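Local coordinates for RimK-related lysine biosynthesis protein (Thermococcus kodakarensis, PDB 5K2M) that binds ADP and magnesium in an ATP-grasp fold and probably acts as an ATP-dependent ligase in amino-acid biosynthesis, at residues L10-E14 and N245-K249; N72-L76 and F221-L226; P118-K122 and Y160-F164; V176-F181 and S214-W218. One frame throughout, in Å; residues are numbered along the deposited sequence.

Interaction 1: L10-E14 and N245-K249; sequences LRREE and NMEFK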
loop_
_atom_site.group_PDB
_atom_site.type_symbol
_atom_site.label_atom_id
_atom_site.label_comp_id
_atom_site.label_asym_id
_atom_site.label_seq_id
_atom_site.Cartn_x
_atom_site.Cartn_y
_atom_site.Cartn_z
ATOM N N LEU A 10 -46.475 1.611 -15.432
ATOM C CA LEU A 10 -46.881 2.205 -16.693
ATOM C C LEU A 10 -48.301 2.737 -16.562
ATOM O O LEU A 10 -49.274 1.998 -16.747
ATOM C CB LEU A 10 -46.771 1.189 -17.836
ATOM C CG LEU A 10 -45.356 0.688 -18.136
ATOM C CD1 LEU A 10 -45.395 -0.450 -19.144
ATOM C CD2 LEU A 10 -44.449 1.799 -18.641
ATOM N N ARG A 11 -48.405 4.016 -16.211
ATOM C CA ARG A 11 -49.698 4.705 -16.145
ATOM C C ARG A 11 -50.127 5.037 -17.576
ATOM O O ARG A 11 -49.399 4.771 -18.535
ATOM C CB ARG A 11 -49.601 6.000 -15.308
ATOM C CG ARG A 11 -49.140 5.811 -13.870
ATOM C CD ARG A 11 -48.637 7.102 -13.222
ATOM N NE ARG A 11 -47.382 7.582 -13.800
ATOM C CZ ARG A 11 -46.724 8.676 -13.403
ATOM N NH1 ARG A 11 -47.192 9.421 -12.402
ATOM N NH2 ARG A 11 -45.583 9.037 -14.009
ATOM N N ARG A 12 -51.312 5.608 -17.725
ATOM C CA ARG A 12 -51.788 6.004 -19.036
ATOM C C ARG A 12 -50.772 6.912 -19.752
ATOM O O ARG A 12 -50.513 6.738 -20.936
ATOM C CB ARG A 12 -53.153 6.684 -18.902
ATOM C CG ARG A 12 -53.615 7.453 -20.129
ATOM C CD ARG A 12 -53.749 6.579 -21.373
ATOM N NE ARG A 12 -53.591 7.381 -22.586
ATOM C CZ ARG A 12 -54.470 8.285 -23.022
ATOM N NH1 ARG A 12 -55.605 8.519 -22.358
ATOM N NH2 ARG A 12 -54.210 8.964 -24.137
ATOM N N GLU A 13 -50.201 7.870 -19.033
ATOM C CA GLU A 13 -49.173 8.745 -19.593
ATOM C C GLU A 13 -48.026 7.960 -20.258
ATOM O O GLU A 13 -47.637 8.270 -21.393
ATOM C CB GLU A 13 -48.606 9.687 -18.526
ATOM C CG GLU A 13 -49.525 10.838 -18.121
ATOM C CD GLU A 13 -50.457 10.512 -16.954
ATOM O OE1 GLU A 13 -50.986 11.469 -16.343
ATOM O OE2 GLU A 13 -50.675 9.315 -16.647
ATOM N N GLU A 14 -47.507 6.938 -19.563
ATOM C CA GLU A 14 -46.367 6.154 -20.068
ATOM C C GLU A 14 -46.729 5.320 -21.290
ATOM O O GLU A 14 -45.924 5.178 -22.216
ATOM C CB GLU A 14 -45.759 5.258 -18.974
ATOM C CG GLU A 14 -44.887 6.005 -17.977
ATOM C CD GLU A 14 -45.683 6.843 -16.980
ATOM O OE1 GLU A 14 -46.665 6.318 -16.405
ATOM O OE2 GLU A 14 -45.333 8.030 -16.767
ATOM N N ASN A 245 -41.907 15.917 -13.734
ATOM C CA ASN A 245 -42.392 14.606 -14.210
ATOM C C ASN A 245 -43.892 14.679 -14.409
ATOM O O ASN A 245 -44.664 14.004 -13.739
ATOM C CB ASN A 245 -42.025 13.462 -13.249
ATOM C CG ASN A 245 -42.245 12.060 -13.869
ATOM O OD1 ASN A 245 -42.533 11.913 -15.065
ATOM N ND2 ASN A 245 -42.103 11.024 -13.041
ATOM N N MET A 246 -44.288 15.528 -15.341
ATOM C CA MET A 246 -45.697 15.856 -15.575
ATOM C C MET A 246 -46.646 14.655 -15.694
ATOM O O MET A 246 -46.387 13.700 -16.429
ATOM C CB MET A 246 -45.810 16.717 -16.835
ATOM C CG MET A 246 -45.260 16.071 -18.101
ATOM S SD MET A 246 -45.507 17.047 -19.599
ATOM C CE MET A 246 -44.695 18.563 -19.135
ATOM N N GLU A 247 -47.749 14.703 -14.963
ATOM C CA GLU A 247 -48.903 13.882 -15.307
ATOM C C GLU A 247 -49.826 14.752 -16.150
ATOM O O GLU A 247 -49.822 15.986 -16.028
ATOM C CB GLU A 247 -49.602 13.328 -14.057
ATOM C CG GLU A 247 -48.927 12.090 -13.457
ATOM C CD GLU A 247 -49.592 11.626 -12.170
ATOM O OE1 GLU A 247 -49.661 12.427 -11.230
ATOM O OE2 GLU A 247 -50.043 10.463 -12.085
ATOM N N PHE A 248 -50.592 14.117 -17.032
ATOM C CA PHE A 248 -51.402 14.854 -18.000
ATOM C C PHE A 248 -52.618 14.122 -18.568
ATOM O O PHE A 248 -53.284 14.654 -19.462
ATOM C CB PHE A 248 -50.503 15.335 -19.158
ATOM C CG PHE A 248 -49.744 14.234 -19.848
ATOM C CD1 PHE A 248 -50.358 13.437 -20.810
ATOM C CD2 PHE A 248 -48.403 14.007 -19.556
ATOM C CE1 PHE A 248 -49.657 12.422 -21.444
ATOM C CE2 PHE A 248 -47.695 13.006 -20.189
ATOM C CZ PHE A 248 -48.318 12.208 -21.134
ATOM N N LYS A 249 -52.942 12.937 -18.052
ATOM C CA LYS A 249 -54.003 12.147 -18.657
ATOM C C LYS A 249 -55.349 12.870 -18.613
ATOM O O LYS A 249 -56.126 12.769 -19.564
ATOM C CB LYS A 249 -54.110 10.746 -18.041
ATOM C CG LYS A 249 -54.666 10.679 -16.627
ATOM C CD LYS A 249 -54.683 9.241 -16.131
ATOM C CE LYS A 249 -55.321 9.127 -14.755
ATOM N NZ LYS A 249 -54.523 9.814 -13.696
HETATM O O HOH W 1 -45.210 11.377 -12.474
#
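Glu13 and Phe248 show how one carboxylate can be packed and bonded at once. The tight part of the contact lies here: CG of Glu13 sits over the centre of the Phe248 ring, 3.4 Å from its centroid, in a CH-pi contact. Just beyond, the chain turns at chi2 (90°), carrying the carboxylate off the ring and toward the backbone of 248-249. There OE1 takes two amides: Phe248 N at 2.8 Å, on the anti lone pair, and Lys249 N at 3.0 Å, from above the carboxylate plane. As Phe248 is the N-cap residue of helix 249-255, Glu13, probably charged, lies beside the start of that helix, an arrangement likely to be electrostatically favourable. Arg11 grips Glu14 side-on, with NE to OE1 and NH2 to OE2, while NH1 turns across to make a salt bridge with Glu247 OE2 (3.1 Å). NH1 also donates to a water (2.8 Å) that is bonded in turn to Asn245 O. The other carboxylate oxygen of Glu247, OE1, is held by Trp128. The solvent side is looser, since the exposed Arg12 and Lys249 meet just through aliphatic carbons, CG to CB at 3.9 Å. Glu247 N is hydrogen-bonded to a modified side chain on the chain of another protein, and that chain also makes backbone hydrogen bonds with Leu10 and Asn245. The contact thus joins the start of helix 12-24 to the loop between strand 236-243 and helix 249-255, with Arg49 of strand 45-49 packed beside it and salt-bridged to Glu14, and Tyr175 and helix 259-272 against Phe248.

Interaction 2: N72-L76 and F221-L226; sequences NSSRL and FGEGAL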
loop_
_atom_site.group_PDB
_atom_site.type_symbol
_atom_site.label_atom_id
_atom_site.label_comp_id
_atom_site.label_asym_id
_atom_site.label_seq_id
_atom_site.Cartn_x
_atom_site.Cartn_y
_atom_site.Cartn_z
ATOM N N ASN A 72 -36.724 14.731 -18.478
ATOM C CA ASN A 72 -35.935 15.956 -18.270
ATOM C C ASN A 72 -34.515 15.658 -17.796
ATOM O O ASN A 72 -34.207 14.527 -17.435
ATOM C CB ASN A 72 -36.659 16.850 -17.266
ATOM C CG ASN A 72 -37.844 17.569 -17.891
ATOM O OD1 ASN A 72 -37.725 18.152 -18.965
ATOM N ND2 ASN A 72 -38.989 17.514 -17.236
ATOM N N SER A 73 -33.656 16.671 -17.806
ATOM C CA SER A 73 -32.280 16.544 -17.308
ATOM C C SER A 73 -32.230 16.453 -15.781
ATOM O O SER A 73 -33.176 16.857 -15.102
ATOM C CB SER A 73 -31.445 17.739 -17.784
ATOM O OG SER A 73 -31.800 18.929 -17.093
ATOM N N SER A 74 -31.123 15.951 -15.238
ATOM C CA SER A 74 -30.979 15.878 -13.792
ATOM C C SER A 74 -31.034 17.261 -13.131
ATOM O O SER A 74 -31.647 17.432 -12.076
ATOM C CB SER A 74 -29.697 15.131 -13.386
ATOM O OG SER A 74 -28.530 15.771 -13.856
ATOM N N ARG A 75 -30.402 18.242 -13.750
ATOM C CA ARG A 75 -30.455 19.609 -13.251
ATOM C C ARG A 75 -31.904 20.136 -13.178
ATOM O O ARG A 75 -32.315 20.681 -12.165
ATOM C CB ARG A 75 -29.560 20.520 -14.112
ATOM C CG ARG A 75 -29.580 21.997 -13.738
ATOM C CD ARG A 75 -30.537 22.787 -14.632
ATOM N NE ARG A 75 -30.877 24.118 -14.112
ATOM C CZ ARG A 75 -31.649 25.010 -14.738
ATOM N NH1 ARG A 75 -32.183 24.737 -15.927
ATOM N NH2 ARG A 75 -31.889 26.189 -14.172
ATOM N N LEU A 76 -32.684 19.976 -14.236
ATOM C CA LEU A 76 -34.062 20.474 -14.217
ATOM C C LEU A 76 -34.940 19.720 -13.219
ATOM O O LEU A 76 -35.711 20.335 -12.461
ATOM C CB LEU A 76 -34.691 20.447 -15.617
ATOM C CG LEU A 76 -36.066 21.121 -15.701
ATOM C CD1 LEU A 76 -36.027 22.554 -15.188
ATOM C CD2 LEU A 76 -36.544 21.112 -17.127
ATOM N N PHE A 221 -36.350 28.611 -16.411
ATOM C CA PHE A 221 -35.572 27.385 -16.387
ATOM C C PHE A 221 -34.793 27.150 -17.682
ATOM O O PHE A 221 -33.644 26.713 -17.633
ATOM C CB PHE A 221 -36.491 26.201 -16.033
ATOM C CG PHE A 221 -37.043 26.308 -14.643
ATOM C CD1 PHE A 221 -36.315 25.836 -13.560
ATOM C CD2 PHE A 221 -38.231 26.987 -14.406
ATOM C CE1 PHE A 221 -36.784 25.990 -12.264
ATOM C CE2 PHE A 221 -38.706 27.140 -13.117
ATOM C CZ PHE A 221 -37.982 26.630 -12.042
ATOM N N GLY A 222 -35.420 27.413 -18.826
ATOM C CA GLY A 222 -34.718 27.414 -20.111
ATOM C C GLY A 222 -34.551 26.069 -20.795
ATOM O O GLY A 222 -33.846 25.966 -21.794
ATOM N N GLU A 223 -35.204 25.033 -20.281
ATOM C CA GLU A 223 -35.124 23.713 -20.891
ATOM C C GLU A 223 -36.291 22.866 -20.441
ATOM O O GLU A 223 -36.973 23.190 -19.462
ATOM C CB GLU A 223 -33.820 22.998 -20.492
ATOM C CG GLU A 223 -33.593 22.912 -18.987
ATOM C CD GLU A 223 -32.472 21.953 -18.581
ATOM O OE1 GLU A 223 -31.563 22.377 -17.842
ATOM O OE2 GLU A 223 -32.495 20.766 -18.960
ATOM N N GLY A 224 -36.504 21.776 -21.167
ATOM C CA GLY A 224 -37.321 20.670 -20.686
ATOM C C GLY A 224 -38.813 20.779 -20.904
ATOM O O GLY A 224 -39.300 21.642 -21.636
ATOM N N ALA A 225 -39.526 19.852 -20.268
ATOM C CA ALA A 225 -40.966 19.758 -20.351
ATOM C C ALA A 225 -41.508 19.959 -18.947
ATOM O O ALA A 225 -41.185 19.187 -18.052
ATOM C CB ALA A 225 -41.344 18.403 -20.869
ATOM N N LEU A 226 -42.300 21.008 -18.757
ATOM C CA LEU A 226 -42.771 21.394 -17.433
ATOM C C LEU A 226 -44.283 21.515 -17.365
ATOM O O LEU A 226 -44.914 22.105 -18.248
ATOM C CB LEU A 226 -42.138 22.729 -17.000
ATOM C CG LEU A 226 -40.636 22.740 -16.683
ATOM C CD1 LEU A 226 -40.183 24.161 -16.380
ATOM C CD2 LEU A 226 -40.272 21.804 -15.534
HETATM O O HOH W 2 -34.654 19.072 -19.111
#
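Asn72 meets Ala225 as an adjoining strand would, in a contact that ties the N-capped start of helix 74-80 to the beginning of a strand in the ATP-grasp domain. Both ends of its amide are used. OD1 accepts from Ala225 N at 2.8 Å, in the carbonyl plane and on a lone pair, while ND2 gives a nearly straight bond to Ala225 O (2.9 Å, 165°) that stays in the amide plane. Two bonds to one residue hold the amide against rotation, and ND2 has a further bond to Pro244 O. From the other segment Glu223 points toward 72-76, its chain extended beyond CG, and divides its carboxylate between two partners. OE1 forms a salt bridge with Arg75 NH1 (3.1 Å), the guanidinium and carboxylate planes lying only 27° apart. The same NH1 also donates to Phe221 O, and both acceptors lie near the guanidinium plane, at its edge. OE2 accepts a hydrogen bond from Ser73 OG (2.7 Å), which comes from above the carboxylate plane. Ser73 is the helix N-cap, and its OG in turn accepts from Leu76 N. Leu76 turns its two methyls to different neighbours: CD1 comes obliquely to the Phe221 ring, the two side chains crossing at about a right angle, and CD2 packs against Glu223 O and Gly224 CA and comes near Leu226 CD2. Between the amide and carboxylate groups, a water accepts from Ser73 N and donates both to Asn72 OD1 and, at 2.7 Å, to Glu223 OE2.

Interaction 3: P118-K122 and Y160-F164; sequences PLVSK and YFQEF. With ADP (adenosine-5'-diphosphate), chain O.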
loop_
_atom_site.group_PDB
_atom_site.type_symbol
_atom_site.label_atom_id
_atom_site.label_comp_id
_atom_site.label_asym_id
_atom_site.label_seq_id
_atom_site.Cartn_x
_atom_site.Cartn_y
_atom_site.Cartn_z
ATOM N N PRO A 118 -53.799 33.738 7.257
ATOM C CA PRO A 118 -53.336 32.361 7.279
ATOM C C PRO A 118 -52.205 32.158 6.294
ATOM O O PRO A 118 -52.082 32.901 5.329
ATOM C CB PRO A 118 -54.574 31.575 6.856
ATOM C CG PRO A 118 -55.337 32.512 5.998
ATOM C CD PRO A 118 -54.965 33.911 6.375
ATOM N N LEU A 119 -51.385 31.157 6.540
ATOM C CA LEU A 119 -50.300 30.851 5.635
ATOM C C LEU A 119 -50.345 29.377 5.268
ATOM O O LEU A 119 -51.081 28.592 5.870
ATOM C CB LEU A 119 -48.948 31.272 6.226
ATOM C CG LEU A 119 -48.577 30.790 7.627
ATOM C CD1 LEU A 119 -48.033 29.375 7.560
ATOM C CD2 LEU A 119 -47.531 31.698 8.240
ATOM N N VAL A 120 -49.563 29.027 4.253
ATOM C CA VAL A 120 -49.505 27.681 3.745
ATOM C C VAL A 120 -48.119 27.105 3.983
ATOM O O VAL A 120 -47.105 27.711 3.629
ATOM C CB VAL A 120 -49.866 27.643 2.250
ATOM C CG1 VAL A 120 -49.599 26.269 1.668
ATOM C CG2 VAL A 120 -51.333 28.040 2.064
ATOM N N SER A 121 -48.109 25.932 4.605
ATOM C CA SER A 121 -46.913 25.160 4.851
ATOM C C SER A 121 -46.882 24.003 3.850
ATOM O O SER A 121 -47.902 23.353 3.618
ATOM C CB SER A 121 -46.961 24.588 6.270
ATOM O OG SER A 121 -45.885 23.702 6.485
ATOM N N LYS A 122 -45.723 23.733 3.271
ATOM C CA LYS A 122 -45.609 22.610 2.355
ATOM C C LYS A 122 -44.176 22.123 2.299
ATOM O O LYS A 122 -43.254 22.923 2.464
ATOM C CB LYS A 122 -46.105 22.996 0.959
ATOM C CG LYS A 122 -45.297 24.080 0.298
ATOM C CD LYS A 122 -45.811 24.395 -1.092
ATOM C CE LYS A 122 -47.031 25.290 -1.095
ATOM N NZ LYS A 122 -47.298 25.859 -2.457
ATOM N N TYR A 160 -40.639 25.824 4.325
ATOM C CA TYR A 160 -41.059 26.652 3.205
ATOM C C TYR A 160 -42.530 26.972 3.349
ATOM O O TYR A 160 -43.365 26.068 3.569
ATOM C CB TYR A 160 -40.811 25.898 1.893
ATOM C CG TYR A 160 -41.322 26.581 0.648
ATOM C CD1 TYR A 160 -40.548 27.497 -0.038
ATOM C CD2 TYR A 160 -42.593 26.299 0.156
ATOM C CE1 TYR A 160 -41.015 28.113 -1.191
ATOM C CE2 TYR A 160 -43.077 26.909 -0.985
ATOM C CZ TYR A 160 -42.283 27.800 -1.666
ATOM O OH TYR A 160 -42.774 28.393 -2.804
ATOM N N PHE A 161 -42.848 28.259 3.215
ATOM C CA PHE A 161 -44.193 28.771 3.468
ATOM C C PHE A 161 -44.593 29.778 2.393
ATOM O O PHE A 161 -43.752 30.462 1.854
ATOM C CB PHE A 161 -44.236 29.526 4.801
ATOM C CG PHE A 161 -43.961 28.688 6.007
ATOM C CD1 PHE A 161 -44.982 27.991 6.631
ATOM C CD2 PHE A 161 -42.693 28.639 6.561
ATOM C CE1 PHE A 161 -44.742 27.249 7.777
ATOM C CE2 PHE A 161 -42.447 27.888 7.700
ATOM C CZ PHE A 161 -43.474 27.194 8.308
ATOM N N GLN A 162 -45.885 29.860 2.109
ATOM C CA GLN A 162 -46.446 30.920 1.280
ATOM C C GLN A 162 -47.592 31.592 2.011
ATOM O O GLN A 162 -48.176 31.011 2.915
ATOM C CB GLN A 162 -47.007 30.351 -0.021
ATOM C CG GLN A 162 -45.974 29.833 -1.001
ATOM C CD GLN A 162 -46.630 29.199 -2.217
ATOM O OE1 GLN A 162 -47.602 28.475 -2.085
ATOM N NE2 GLN A 162 -46.099 29.466 -3.398
ATOM N N GLU A 163 -47.900 32.822 1.626
ATOM C CA GLU A 163 -49.189 33.425 1.960
ATOM C C GLU A 163 -50.308 32.527 1.443
ATOM O O GLU A 163 -50.176 31.934 0.373
ATOM C CB GLU A 163 -49.326 34.813 1.318
ATOM C CG GLU A 163 -49.383 34.796 -0.203
ATOM C CD GLU A 163 -49.471 36.181 -0.823
ATOM O OE1 GLU A 163 -49.956 37.113 -0.163
ATOM O OE2 GLU A 163 -49.037 36.346 -1.978
ATOM N N PHE A 164 -51.411 32.432 2.179
ATOM C CA PHE A 164 -52.584 31.731 1.655
ATOM C C PHE A 164 -53.232 32.606 0.590
ATOM O O PHE A 164 -53.638 33.737 0.859
ATOM C CB PHE A 164 -53.588 31.405 2.750
ATOM C CG PHE A 164 -54.857 30.762 2.243
ATOM C CD1 PHE A 164 -54.873 29.426 1.856
ATOM C CD2 PHE A 164 -56.039 31.484 2.173
ATOM C CE1 PHE A 164 -56.038 28.832 1.397
ATOM C CE2 PHE A 164 -57.209 30.887 1.724
ATOM C CZ PHE A 164 -57.207 29.564 1.323
HETATM P PB ADP O . -47.862 19.953 -4.956
HETATM O O1B ADP O . -48.965 20.004 -5.977
HETATM O O2B ADP O . -48.118 18.998 -3.815
HETATM O O3B ADP O . -46.471 19.778 -5.512
HETATM P PA ADP O . -48.624 22.733 -4.687
HETATM O O1A ADP O . -48.910 22.723 -6.175
HETATM O O2A ADP O . -47.848 23.908 -4.184
HETATM O O3A ADP O . -47.884 21.390 -4.210
HETATM O "O5'" ADP O . -50.006 22.667 -3.876
HETATM C "C5'" ADP O . -51.042 21.789 -4.252
HETATM C "C4'" ADP O . -52.344 22.559 -4.394
HETATM O "O4'" ADP O . -52.676 23.169 -3.142
HETATM C "C3'" ADP O . -52.323 23.676 -5.425
HETATM O "O3'" ADP O . -52.691 23.204 -6.731
HETATM C "C2'" ADP O . -53.344 24.638 -4.848
HETATM O "O2'" ADP O . -54.680 24.263 -5.179
HETATM C "C1'" ADP O . -53.198 24.475 -3.354
HETATM N N9 ADP O . -52.253 25.468 -2.824
HETATM C C8 ADP O . -50.922 25.307 -2.674
HETATM N N7 ADP O . -50.341 26.415 -2.179
HETATM C C5 ADP O . -51.326 27.318 -2.021
HETATM C C6 ADP O . -51.418 28.689 -1.523
HETATM N N6 ADP O . -50.312 29.338 -1.099
HETATM N N1 ADP O . -52.637 29.265 -1.512
HETATM C C2 ADP O . -53.741 28.632 -1.933
HETATM N N3 ADP O . -53.740 27.383 -2.398
HETATM C C4 ADP O . -52.583 26.692 -2.456
HETATM O O HOH W 3 -43.511 24.535 5.957
HETATM O O HOH W 4 -44.604 26.742 -4.099
HETATM O O HOH W 5 -41.660 23.274 4.543
#
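The adenine pocket of this ATP-grasp domain is floored by two antiparallel strands, and Lys122 and Gln162 carry its polar core. Gln162 OE1 receives Lys122 NZ at 2.7 Å, from above its carbonyl plane, and also the ADP amino group N6 at 3.0 Å. NZ reaches further, to the adenine N7 and to the phosphate oxygen O2A (2.7 Å), so one amino group spans base and alpha-phosphate. The bend at chi3 (80°) of Lys122 brings NZ to this junction, while CG lies at the edge of the Tyr160 ring. N6 has a second acceptor in Glu163 O. Val120 lies under the base, its CG2 3.6 Å from N6, and touches the edge of the Phe164 ring. Val120 and Gln162 form a hydrogen-bonded pair, their backbone bonds running both ways, with N of Val120 to O of Gln162 at 2.8 Å. On the face away from ADP, Leu119 CD1 packs on Phe161 CD1 (3.5 Å). That face is covered by helices 111-115 and 138-150, helix 83-90 lies against Tyr160, and strands 99-102 and 133-135 flank the pair in the four-stranded sheet.

Interaction 4: V176-F181 and S214-W218; sequences VIGGEF and SVKAW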
loop_
_atom_site.group_PDB
_atom_site.type_symbol
_atom_site.label_atom_id
_atom_site.label_comp_id
_atom_site.label_asym_id
_atom_site.label_seq_id
_atom_site.Cartn_x
_atom_site.Cartn_y
_atom_site.Cartn_z
ATOM N N VAL A 176 -45.693 23.525 -20.833
ATOM C CA VAL A 176 -44.757 24.123 -21.755
ATOM C C VAL A 176 -43.621 23.143 -21.973
ATOM O O VAL A 176 -42.947 22.715 -21.024
ATOM C CB VAL A 176 -44.186 25.453 -21.233
ATOM C CG1 VAL A 176 -43.185 26.044 -22.225
ATOM C CG2 VAL A 176 -45.309 26.451 -20.992
ATOM N N ILE A 177 -43.418 22.799 -23.241
ATOM C CA ILE A 177 -42.456 21.785 -23.646
ATOM C C ILE A 177 -41.513 22.428 -24.657
ATOM O O ILE A 177 -41.942 22.827 -25.731
ATOM C CB ILE A 177 -43.173 20.559 -24.235
ATOM C CG1 ILE A 177 -44.022 19.910 -23.130
ATOM C CG2 ILE A 177 -42.158 19.579 -24.816
ATOM C CD1 ILE A 177 -44.748 18.629 -23.502
ATOM N N GLY A 178 -40.245 22.575 -24.273
ATOM C CA GLY A 178 -39.223 23.170 -25.137
ATOM C C GLY A 178 -39.494 24.611 -25.541
ATOM O O GLY A 178 -39.040 25.051 -26.591
ATOM N N GLY A 179 -40.233 25.345 -24.709
ATOM C CA GLY A 179 -40.590 26.731 -25.005
ATOM C C GLY A 179 -41.960 26.892 -25.639
ATOM O O GLY A 179 -42.462 28.002 -25.756
ATOM N N GLU A 180 -42.578 25.792 -26.045
ATOM C CA GLU A 180 -43.875 25.841 -26.697
ATOM C C GLU A 180 -44.978 25.568 -25.687
ATOM O O GLU A 180 -45.028 24.487 -25.090
ATOM C CB GLU A 180 -43.934 24.798 -27.828
ATOM C CG GLU A 180 -45.218 24.816 -28.657
ATOM C CD GLU A 180 -45.429 23.543 -29.472
ATOM O OE1 GLU A 180 -44.439 22.850 -29.776
ATOM O OE2 GLU A 180 -46.596 23.230 -29.813
ATOM N N PHE A 181 -45.862 26.545 -25.498
ATOM C CA PHE A 181 -47.092 26.331 -24.738
ATOM C C PHE A 181 -47.895 25.236 -25.426
ATOM O O PHE A 181 -48.131 25.314 -26.627
ATOM C CB PHE A 181 -47.902 27.627 -24.682
ATOM C CG PHE A 181 -49.229 27.492 -23.986
ATOM C CD1 PHE A 181 -49.310 27.542 -22.607
ATOM C CD2 PHE A 181 -50.398 27.322 -24.715
ATOM C CE1 PHE A 181 -50.535 27.431 -21.961
ATOM C CE2 PHE A 181 -51.623 27.206 -24.081
ATOM C CZ PHE A 181 -51.695 27.270 -22.702
ATOM N N SER A 214 -47.086 31.340 -18.581
ATOM C CA SER A 214 -46.557 29.976 -18.596
ATOM C C SER A 214 -45.222 29.890 -19.339
ATOM O O SER A 214 -44.275 29.266 -18.842
ATOM C CB SER A 214 -47.560 29.020 -19.229
ATOM O OG SER A 214 -48.722 28.924 -18.427
ATOM N N VAL A 215 -45.144 30.524 -20.512
ATOM C CA VAL A 215 -43.911 30.512 -21.297
ATOM C C VAL A 215 -42.782 31.207 -20.527
ATOM O O VAL A 215 -41.656 30.718 -20.498
ATOM C CB VAL A 215 -44.096 31.161 -22.698
ATOM C CG1 VAL A 215 -42.759 31.330 -23.414
ATOM C CG2 VAL A 215 -45.022 30.320 -23.569
ATOM N N LYS A 216 -43.091 32.338 -19.901
ATOM C CA LYS A 216 -42.102 33.081 -19.110
ATOM C C LYS A 216 -41.602 32.270 -17.918
ATOM O O LYS A 216 -40.416 32.295 -17.607
ATOM C CB LYS A 216 -42.671 34.418 -18.624
ATOM C CG LYS A 216 -42.575 35.556 -19.634
ATOM C CD LYS A 216 -43.414 36.741 -19.172
ATOM C CE LYS A 216 -43.088 38.025 -19.923
ATOM N NZ LYS A 216 -41.881 38.695 -19.353
ATOM N N ALA A 217 -42.507 31.557 -17.254
ATOM C CA ALA A 217 -42.121 30.668 -16.164
ATOM C C ALA A 217 -41.167 29.591 -16.670
ATOM O O ALA A 217 -40.165 29.286 -16.025
ATOM C CB ALA A 217 -43.349 30.029 -15.536
ATOM N N TRP A 218 -41.482 29.011 -17.827
ATOM C CA TRP A 218 -40.608 28.015 -18.440
ATOM C C TRP A 218 -39.228 28.592 -18.778
ATOM O O TRP A 218 -38.217 27.902 -18.631
ATOM C CB TRP A 218 -41.255 27.443 -19.707
ATOM C CG TRP A 218 -40.409 26.414 -20.405
ATOM C CD1 TRP A 218 -40.526 25.072 -20.302
ATOM C CD2 TRP A 218 -39.321 26.654 -21.307
ATOM N NE1 TRP A 218 -39.587 24.452 -21.081
ATOM C CE2 TRP A 218 -38.819 25.401 -21.694
ATOM C CE3 TRP A 218 -38.714 27.808 -21.816
ATOM C CZ2 TRP A 218 -37.743 25.260 -22.583
ATOM C CZ3 TRP A 218 -37.644 27.667 -22.698
ATOM C CH2 TRP A 218 -37.176 26.400 -23.071
#
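Trp218 lays one face of its indole over the turn that links strands 170-177 and 180-188. The contact is a case of an aromatic side chain lying flat on backbone: CA of Gly179 stands almost exactly above the six-membered ring, 3.7 Å from its centroid and 4° off the normal, a CH-pi contact. The amide nitrogen of the same glycine sits over the rim, 3.3 Å from CZ2, with the carbonyl carbon of Gly178 beside it. Both glycines have positive phi, as the type I' turn from Ile177 to Glu180 needs, and the ring lies flat against their backbone. With chi1 at 180° Trp218 swings its indole out from the helix toward the hairpin. Its five-membered part is met by Val176, whose CG1 is 3.3 Å from Trp218 CG. The other methyl of Val176, CG2, turns to Ser214 one helical turn earlier and lies 3.8 Å from its CB. Farther along, Val215 CG2 touches Phe181 CB, and Ser214 CB reaches the edge of the Phe181 ring. No hydrogen bond crosses between the segments; the indole NE1 is instead bonded to Gly224 O, and Ser214 OG to Ser174. Helix 208-219 is thereby laid against the hairpin of the five-stranded antiparallel sheet, where strand 225-233 runs beside 170-177 and adds Leu226, Ile228 and Ile230 to the same interface.

Three of the four contacts meet around one sheet. Interactions 2 and 4 lie closest, centres about 11 Å apart, because helix 208-219 is followed in the chain by strand 225-233, the neighbour of strand 170-177. Interaction 1 is about 17 Å from interaction 2 and 19 Å from interaction 4, and Met246 packs against both. Interaction 3 stands apart, its centre 26 to 28 Å from the others, in the separate four-stranded sheet. Along the chain, interaction 1 encloses interaction 2, which encloses 3 and then 4 in series. Interactions 1 and 2 thus bind the N-terminal region to the ATP-grasp domain, and interaction 3 supplies part of its adenine pocket.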